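Local coordinates for protein putative methylthioribose-1-phosphate isomerase (Pyrococcus horikoshii OT3, PDB 6A34) that probably catalyses the interconversion of 5-methylthioribose 1-phosphate and 5-methylthioribulose 1-phosphate in the methionine salvage pathway, at residues N28-P33 / N53-G58; G170-V175 / A212-Y217. All blocks are in the same frame, centred on the assembly; numbering follows the deposited sequence.

Contact 1: residues N28-P33 / N53-G58; sequences NQRLLP and NMTVRG
Gln-29 OE1 accepts a hydrogen bond from Arg-57 NH1 at 2.7 Å, the shortest polar bond between 28-33 and 53-58. The donor meets a lone pair in the plane of the amide carbonyl, and the oxygen lies almost exactly in the guanidinium plane. The two flat groups nevertheless stand nearly perpendicular, so the amide reaches the guanidinium at its edge and does not stack on it. Arg-57 CG sits between its backbone N and carbonyl carbon (chi1 54°), and bends at chi2 and chi3 fold the chain round the amide; CG itself comes within 3.0 Å of Gln-29 OE1. The outer ends of both side chains have further partners: Gln-29 NE2 donates to the backbone of Leu-172, and Arg-57 NH2 to Asn-168 OD1. Arg-57 and Gly-58 are predicted to bind substrate; Gln-29 would then be a second-shell residue, and its bond, with that of Asn-168, is likely to restrict how the guanidinium turns.

A backbone bond runs beside this pair, Gln-29 N to Thr-55 O at 3.0 Å and nearly straight (169°). Asn-28 closes an Asx turn, its OD1 accepting from Arg-30 N, while ND2 is held by Glu-39; the amide also packs on Thr-55 CG2. Farther out, the bent chain of Arg-30 lays CD 3.2 Å from Asn-53 O and 3.4 Å from Thr-55 OG1. Its guanidinium is stacked on the Asn-53 amide, planes 29° apart, with OD1 over one face near the rim.

Segment 28-33 follows strand 23-27, whereas 53-58 joins helix 44-52, which ends in a Schellman motif at Met-54, to helix 59-76, whose N-cap position is Gly-58. Helix 206-217 lies alongside, touched by Arg-57 and Leu-32.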
ATOM      1  N   ASN A  28      -5.529   2.840  25.206  1.00 36.21           N
ATOM      2  CA  ASN A  28      -4.174   3.194  24.831  1.00 37.92           C
ATOM      3  C   ASN A  28      -3.934   2.741  23.392  1.00 35.93           C
ATOM      4  O   ASN A  28      -3.580   1.571  23.141  1.00 39.15           O
ATOM      5  CB  ASN A  28      -3.103   2.590  25.739  1.00 40.04           C
ATOM      6  CG  ASN A  28      -1.763   3.255  25.522  1.00 41.04           C
ATOM      7  OD1 ASN A  28      -1.422   3.619  24.393  1.00 45.21           O
ATOM      8  ND2 ASN A  28      -1.041   3.498  26.605  1.00 37.65           N
ATOM      9  N   GLN A  29      -4.089   3.686  22.469  1.00 32.74           N
ATOM     10  CA  GLN A  29      -4.041   3.403  21.035  1.00 36.17           C
ATOM     11  C   GLN A  29      -2.581   3.262  20.575  1.00 39.62           C
ATOM     12  O   GLN A  29      -2.360   2.829  19.448  1.00 39.76           O
ATOM     13  CB  GLN A  29      -4.813   4.479  20.260  1.00 33.02           C
ATOM     14  CG  GLN A  29      -6.300   4.556  20.636  1.00 34.26           C
ATOM     15  CD  GLN A  29      -7.154   5.288  19.624  1.00 34.68           C
ATOM     16  OE1 GLN A  29      -6.997   5.098  18.419  1.00 35.68           O
ATOM     17  NE2 GLN A  29      -8.067   6.132  20.104  1.00 31.51           N
ATOM     18  N   ARG A  30      -1.604   3.602  21.437  1.00 40.90           N
ATOM     19  CA  ARG A  30      -0.182   3.350  21.142  1.00 44.86           C
ATOM     20  C   ARG A  30       0.186   1.876  21.339  1.00 40.40           C
ATOM     21  O   ARG A  30       1.130   1.426  20.752  1.00 46.63           O
ATOM     22  CB  ARG A  30       0.756   4.172  22.024  1.00 45.22           C
ATOM     23  CG  ARG A  30       0.810   5.643  21.654  1.00 52.05           C
ATOM     24  CD  ARG A  30       1.082   6.461  22.912  1.00 64.38           C
ATOM     25  NE  ARG A  30       2.189   5.940  23.707  1.00 64.64           N
ATOM     26  CZ  ARG A  30       3.474   6.178  23.451  1.00 75.08           C
ATOM     27  NH1 ARG A  30       3.823   6.983  22.454  1.00 62.40           N
ATOM     28  NH2 ARG A  30       4.403   5.600  24.192  1.00 77.31           N
ATOM     29  N   LEU A  31      -0.538   1.147  22.183  1.00 39.80           N
ATOM     30  CA  LEU A  31      -0.185  -0.239  22.484  1.00 44.90           C
ATOM     31  C   LEU A  31      -0.861  -1.199  21.488  1.00 43.89           C
ATOM     32  O   LEU A  31      -0.444  -2.339  21.361  1.00 43.25           O
ATOM     33  CB  LEU A  31      -0.564  -0.554  23.941  1.00 44.98           C
ATOM     34  CG  LEU A  31       0.197   0.254  24.997  1.00 48.84           C
ATOM     35  CD1 LEU A  31      -0.244  -0.092  26.418  1.00 49.22           C
ATOM     36  CD2 LEU A  31       1.709   0.080  24.851  1.00 49.28           C
ATOM     37  N   LEU A  32      -1.884  -0.726  20.766  1.00 43.96           N
ATOM     38  CA  LEU A  32      -2.630  -1.594  19.855  1.00 39.16           C
ATOM     39  C   LEU A  32      -1.764  -1.853  18.630  1.00 38.17           C
ATOM     40  O   LEU A  32      -0.951  -0.997  18.257  1.00 40.12           O
ATOM     41  CB  LEU A  32      -3.967  -0.944  19.473  1.00 37.88           C
ATOM     42  CG  LEU A  32      -5.006  -0.886  20.593  1.00 39.70           C
ATOM     43  CD1 LEU A  32      -6.222  -0.083  20.166  1.00 39.15           C
ATOM     44  CD2 LEU A  32      -5.415  -2.277  21.056  1.00 39.41           C
ATOM     45  N   PRO A  33      -1.916  -3.035  18.026  1.00 35.59           N
ATOM     46  CA  PRO A  33      -2.883  -4.075  18.364  1.00 37.60           C
ATOM     47  C   PRO A  33      -2.350  -5.206  19.261  1.00 37.57           C
ATOM     48  O   PRO A  33      -3.073  -6.170  19.557  1.00 35.41           O
ATOM     49  CB  PRO A  33      -3.229  -4.662  16.983  1.00 36.47           C
ATOM     50  CG  PRO A  33      -1.899  -4.592  16.252  1.00 38.28           C
ATOM     51  CD  PRO A  33      -1.296  -3.284  16.725  1.00 37.46           C
ATOM     52  N   ASN A  53       1.154  12.637  23.294  1.00 47.94           N
ATOM     53  CA  ASN A  53       1.514  11.206  23.161  1.00 52.13           C
ATOM     54  C   ASN A  53       0.783  10.455  22.036  1.00 51.78           C
ATOM     55  O   ASN A  53       1.218   9.374  21.664  1.00 44.01           O
ATOM     56  CB  ASN A  53       1.046  10.410  24.394  1.00 54.70           C
ATOM     57  CG  ASN A  53       2.194   9.938  25.244  1.00 60.52           C
ATOM     58  OD1 ASN A  53       3.294   9.796  24.731  1.00 79.82           O
ATOM     59  ND2 ASN A  53       1.951   9.685  26.518  1.00 54.56           N
ATOM     60  N   MET A  54      -0.413  10.926  21.656  1.00 47.64           N
ATOM     61  CA  MET A  54      -1.373  10.182  20.810  1.00 51.90           C
ATOM     62  C   MET A  54      -1.754   8.820  21.439  1.00 48.52           C
ATOM     63  O   MET A  54      -2.031   7.817  20.736  1.00 44.34           O
ATOM     64  CB  MET A  54      -0.821  10.044  19.388  1.00 59.08           C
ATOM     65  CG  MET A  54      -0.550  11.425  18.785  1.00 68.30           C
ATOM     66  SD  MET A  54       0.024  11.453  17.069  1.00 91.05           S
ATOM     67  CE  MET A  54       0.589  13.154  16.940  1.00 84.80           C
ATOM     68  N   THR A  55      -1.837   8.801  22.780  1.00 43.14           N
ATOM     69  CA  THR A  55      -2.473   7.716  23.550  1.00 41.00           C
ATOM     70  C   THR A  55      -3.962   7.657  23.167  1.00 39.31           C
ATOM     71  O   THR A  55      -4.569   6.593  23.007  1.00 39.90           O
ATOM     72  CB  THR A  55      -2.258   7.934  25.057  1.00 43.54           C
ATOM     73  OG1 THR A  55      -0.864   7.800  25.362  1.00 47.93           O
ATOM     74  CG2 THR A  55      -3.046   6.972  25.919  1.00 39.47           C
ATOM     75  N   VAL A  56      -4.539   8.841  23.008  1.00 34.73           N
ATOM     76  CA  VAL A  56      -5.809   9.024  22.368  1.00 38.93           C
ATOM     77  C   VAL A  56      -5.547   9.649  20.996  1.00 34.94           C
ATOM     78  O   VAL A  56      -4.614  10.447  20.841  1.00 39.46           O
ATOM     79  CB  VAL A  56      -6.762   9.906  23.210  1.00 35.60           C
ATOM     80  CG1 VAL A  56      -6.137  11.243  23.617  1.00 37.46           C
ATOM     81  CG2 VAL A  56      -8.055  10.161  22.472  1.00 38.67           C
ATOM     82  N   ARG A  57      -6.382   9.280  20.024  1.00 35.72           N
ATOM     83  CA  ARG A  57      -6.402   9.889  18.693  1.00 38.99           C
ATOM     84  C   ARG A  57      -7.840   9.874  18.179  1.00 36.84           C
ATOM     85  O   ARG A  57      -8.722   9.348  18.855  1.00 39.61           O
ATOM     86  CB  ARG A  57      -5.471   9.150  17.732  1.00 37.93           C
ATOM     87  CG  ARG A  57      -5.735   7.658  17.657  1.00 42.03           C
ATOM     88  CD  ARG A  57      -5.488   7.125  16.249  1.00 45.11           C
ATOM     89  NE  ARG A  57      -6.568   7.458  15.317  1.00 43.90           N
ATOM     90  CZ  ARG A  57      -7.621   6.687  15.082  1.00 42.73           C
ATOM     91  NH1 ARG A  57      -7.989   5.791  15.990  1.00 33.99           N
ATOM     92  NH2 ARG A  57      -8.270   6.789  13.927  1.00 41.54           N
ATOM     93  N   GLY A  58      -8.045  10.450  16.987  1.00 37.10           N
ATOM     94  CA  GLY A  58      -9.364  10.682  16.411  1.00 37.30           C
ATOM     95  C   GLY A  58      -9.962  11.988  16.933  1.00 41.57           C
ATOM     96  O   GLY A  58     -10.120  12.182  18.164  1.00 39.72           O
TER

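Contact 2: residues G170-V175 / A212-Y217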
ATOM      1  N   GLY A 170     -13.490   3.952  12.884  1.00 30.76           N
ATOM      2  CA  GLY A 170     -14.190   3.096  13.838  1.00 28.60           C
ATOM      3  C   GLY A 170     -14.316   3.755  15.208  1.00 28.07           C
ATOM      4  O   GLY A 170     -14.145   4.969  15.354  1.00 25.28           O
ATOM      5  N   SER A 171     -14.594   2.922  16.212  1.00 29.64           N
ATOM      6  CA  SER A 171     -14.844   3.345  17.553  1.00 30.61           C
ATOM      7  C   SER A 171     -13.614   4.068  18.092  1.00 33.18           C
ATOM      8  O   SER A 171     -13.735   5.066  18.721  1.00 33.91           O
ATOM      9  CB  SER A 171     -15.218   2.177  18.390  1.00 32.65           C
ATOM     10  OG  SER A 171     -15.711   2.583  19.645  1.00 35.42           O
ATOM     11  N   LEU A 172     -12.422   3.590  17.733  1.00 37.93           N
ATOM     12  CA  LEU A 172     -11.177   4.199  18.214  1.00 36.90           C
ATOM     13  C   LEU A 172     -10.973   5.628  17.679  1.00 34.93           C
ATOM     14  O   LEU A 172     -10.220   6.385  18.273  1.00 33.78           O
ATOM     15  CB  LEU A 172     -10.012   3.305  17.797  1.00 35.40           C
ATOM     16  CG  LEU A 172     -10.043   1.892  18.365  1.00 36.76           C
ATOM     17  CD1 LEU A 172      -8.952   1.057  17.721  1.00 37.00           C
ATOM     18  CD2 LEU A 172      -9.885   1.912  19.878  1.00 37.31           C
ATOM     19  N   ALA A 173     -11.598   5.986  16.548  1.00 34.38           N
ATOM     20  CA  ALA A 173     -11.420   7.339  15.939  1.00 36.26           C
ATOM     21  C   ALA A 173     -12.456   8.346  16.477  1.00 35.45           C
ATOM     22  O   ALA A 173     -12.499   9.506  16.055  1.00 34.12           O
ATOM     23  CB  ALA A 173     -11.534   7.239  14.429  1.00 38.88           C
ATOM     24  N   THR A 174     -13.327   7.878  17.369  1.00 33.97           N
ATOM     25  CA  THR A 174     -14.391   8.658  17.938  1.00 36.33           C
ATOM     26  C   THR A 174     -14.483   8.354  19.440  1.00 35.47           C
ATOM     27  O   THR A 174     -13.688   7.577  19.988  1.00 35.34           O
ATOM     28  CB  THR A 174     -15.700   8.311  17.226  1.00 34.22           C
ATOM     29  OG1 THR A 174     -16.042   6.957  17.530  1.00 30.19           O
ATOM     30  CG2 THR A 174     -15.581   8.470  15.727  1.00 36.60           C
ATOM     31  N   VAL A 175     -15.497   8.940  20.079  1.00 32.96           N
ATOM     32  CA  VAL A 175     -15.795   8.676  21.463  1.00 32.68           C
ATOM     33  C   VAL A 175     -16.348   7.263  21.552  1.00 30.47           C
ATOM     34  O   VAL A 175     -15.939   6.521  22.434  1.00 35.27           O
ATOM     35  CB  VAL A 175     -16.753   9.717  22.053  1.00 32.32           C
ATOM     36  CG1 VAL A 175     -17.127   9.389  23.488  1.00 32.08           C
ATOM     37  CG2 VAL A 175     -16.170  11.102  21.933  1.00 32.24           C
ATOM     38  N   ALA A 212      -8.496  -3.356  12.023  1.00 31.00           N
ATOM     39  CA  ALA A 212      -8.532  -4.830  11.996  1.00 32.25           C
ATOM     40  C   ALA A 212      -8.790  -5.350  13.437  1.00 34.59           C
ATOM     41  O   ALA A 212      -9.545  -6.304  13.656  1.00 32.25           O
ATOM     42  CB  ALA A 212      -7.269  -5.383  11.365  1.00 28.82           C
ATOM     43  N   TRP A 213      -8.195  -4.660  14.415  1.00 31.05           N
ATOM     44  CA  TRP A 213      -8.299  -4.975  15.801  1.00 33.50           C
ATOM     45  C   TRP A 213      -9.730  -4.755  16.319  1.00 33.46           C
ATOM     46  O   TRP A 213     -10.336  -5.693  16.792  1.00 34.98           O
ATOM     47  CB  TRP A 213      -7.271  -4.173  16.598  1.00 35.69           C
ATOM     48  CG  TRP A 213      -7.346  -4.543  18.036  1.00 35.00           C
ATOM     49  CD1 TRP A 213      -6.737  -5.605  18.625  1.00 35.54           C
ATOM     50  CD2 TRP A 213      -8.182  -3.939  19.036  1.00 36.34           C
ATOM     51  NE1 TRP A 213      -7.124  -5.689  19.930  1.00 37.55           N
ATOM     52  CE2 TRP A 213      -7.994  -4.678  20.223  1.00 37.01           C
ATOM     53  CE3 TRP A 213      -9.059  -2.849  19.053  1.00 39.12           C
ATOM     54  CZ2 TRP A 213      -8.653  -4.369  21.416  1.00 36.25           C
ATOM     55  CZ3 TRP A 213      -9.694  -2.527  20.240  1.00 41.12           C
ATOM     56  CH2 TRP A 213      -9.500  -3.283  21.400  1.00 37.57           C
ATOM     57  N   GLU A 214     -10.274  -3.539  16.208  1.00 32.23           N
ATOM     58  CA  GLU A 214     -11.590  -3.247  16.818  1.00 32.13           C
ATOM     59  C   GLU A 214     -12.710  -4.037  16.137  1.00 34.72           C
ATOM     60  O   GLU A 214     -13.639  -4.428  16.818  1.00 32.46           O
ATOM     61  CB  GLU A 214     -11.940  -1.759  16.862  1.00 30.23           C
ATOM     62  CG  GLU A 214     -11.885  -1.005  15.538  1.00 32.73           C
ATOM     63  CD  GLU A 214     -12.635   0.318  15.634  1.00 31.82           C
ATOM     64  OE1 GLU A 214     -13.864   0.252  15.824  1.00 32.50           O
ATOM     65  OE2 GLU A 214     -11.989   1.412  15.634  1.00 31.99           O
ATOM     66  N   TYR A 215     -12.651  -4.237  14.807  1.00 35.60           N
ATOM     67  CA  TYR A 215     -13.767  -4.890  14.141  1.00 34.39           C
ATOM     68  C   TYR A 215     -13.704  -6.381  14.451  1.00 34.47           C
ATOM     69  O   TYR A 215     -14.752  -7.054  14.583  1.00 36.20           O
ATOM     70  CB  TYR A 215     -13.808  -4.595  12.637  1.00 34.07           C
ATOM     71  CG  TYR A 215     -14.067  -3.150  12.279  1.00 31.83           C
ATOM     72  CD1 TYR A 215     -15.059  -2.421  12.920  1.00 33.96           C
ATOM     73  CD2 TYR A 215     -13.308  -2.491  11.322  1.00 29.60           C
ATOM     74  CE1 TYR A 215     -15.306  -1.093  12.607  1.00 32.27           C
ATOM     75  CE2 TYR A 215     -13.547  -1.166  10.996  1.00 30.97           C
ATOM     76  CZ  TYR A 215     -14.549  -0.458  11.639  1.00 31.94           C
ATOM     77  OH  TYR A 215     -14.785   0.862  11.356  1.00 30.80           O
ATOM     78  N   SER A 216     -12.479  -6.893  14.558  1.00 33.86           N
ATOM     79  CA  SER A 216     -12.285  -8.254  15.013  1.00 38.96           C
ATOM     80  C   SER A 216     -12.765  -8.415  16.473  1.00 36.95           C
ATOM     81  O   SER A 216     -13.531  -9.300  16.775  1.00 38.14           O
ATOM     82  CB  SER A 216     -10.870  -8.705  14.836  1.00 41.40           C
ATOM     83  OG  SER A 216     -10.835 -10.107  14.987  1.00 46.59           O
ATOM     84  N   TYR A 217     -12.337  -7.530  17.366  1.00 33.41           N
ATOM     85  CA  TYR A 217     -12.776  -7.545  18.742  1.00 34.72           C
ATOM     86  C   TYR A 217     -14.292  -7.732  18.844  1.00 33.73           C
ATOM     87  O   TYR A 217     -14.757  -8.491  19.696  1.00 35.65           O
ATOM     88  CB  TYR A 217     -12.370  -6.260  19.461  1.00 36.71           C
ATOM     89  CG  TYR A 217     -12.500  -6.321  20.964  1.00 38.90           C
ATOM     90  CD1 TYR A 217     -13.681  -5.956  21.579  1.00 40.89           C
ATOM     91  CD2 TYR A 217     -11.446  -6.716  21.770  1.00 40.59           C
ATOM     92  CE1 TYR A 217     -13.824  -5.978  22.953  1.00 40.67           C
ATOM     93  CE2 TYR A 217     -11.569  -6.743  23.152  1.00 46.58           C
ATOM     94  CZ  TYR A 217     -12.771  -6.377  23.748  1.00 44.03           C
ATOM     95  OH  TYR A 217     -12.949  -6.364  25.107  1.00 44.43           O
TER
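Two backbone N-H groups of 170-175 converge on the carboxylate of Glu-214, one to each oxygen. Ser-171 N reaches the syn lone pair of Glu-214 OE1 at 2.8 Å; Leu-172 N reaches Glu-214 OE2 at 3.1 Å, nearly straight (168°) but from above the carboxylate plane, 36° out of it. Beyond CG the glutamate chain is extended, which carries the carboxylate from the helix to the 3-10 turn 171-173. Both oxygens have another partner: Arg-185 forms a salt bridge with OE1, and Asn-168 ND2 donates to OE2. Four donors thus meet the buried carboxylate, and Arg-185 probably balances its charge. An alanine in place of Glu-214 would probably leave Arg-185 without its carboxylate mate and the two turn amides without acceptors.

Van der Waals contacts surround these bonds. Gly-170 CA lies 3.3 Å from Glu-214 OE2 and 3.4 Å from Tyr-215 OH, and a modelled beta carbon here would clash with the carboxylate, so the close approach depends on the missing side chain. Leu-172 comes from the opposite direction to Glu-214, bringing CG to 3.4 Å from OE2, while its CD1 meets Trp-213 CE3 at 4.1 Å.

The arrangement is a helix-borne carboxylate receiving successive amides of a 3-10 turn, and it fastens the loop after strand 161-165 to helix 206-217 in the Rossmann-like domain, beside the predicted substrate-binding residue Arg-57.

How the contacts relate
From the N terminus, contact 1 comes first: it closes a loop that leaves strand 23-27, passes through strand 38-41 and helix 44-52, and returns ahead of helix 59-76. Contact 2 opens only later, joining the loop after strand 161-165 to helix 206-217 across an excursion containing helix 180-189 and strand 193-199. The two are in series, neither nested nor crossed, yet meet in space with centres about 12 Å apart. Arg-57 NH2 packs 3.3 Å from Ala-173 CB, and Leu-32 CD2 packs 3.6 Å from Trp-213 CE2. The N-terminal part is thereby tied to the Rossmann-like domain next to predicted substrate-binding residues.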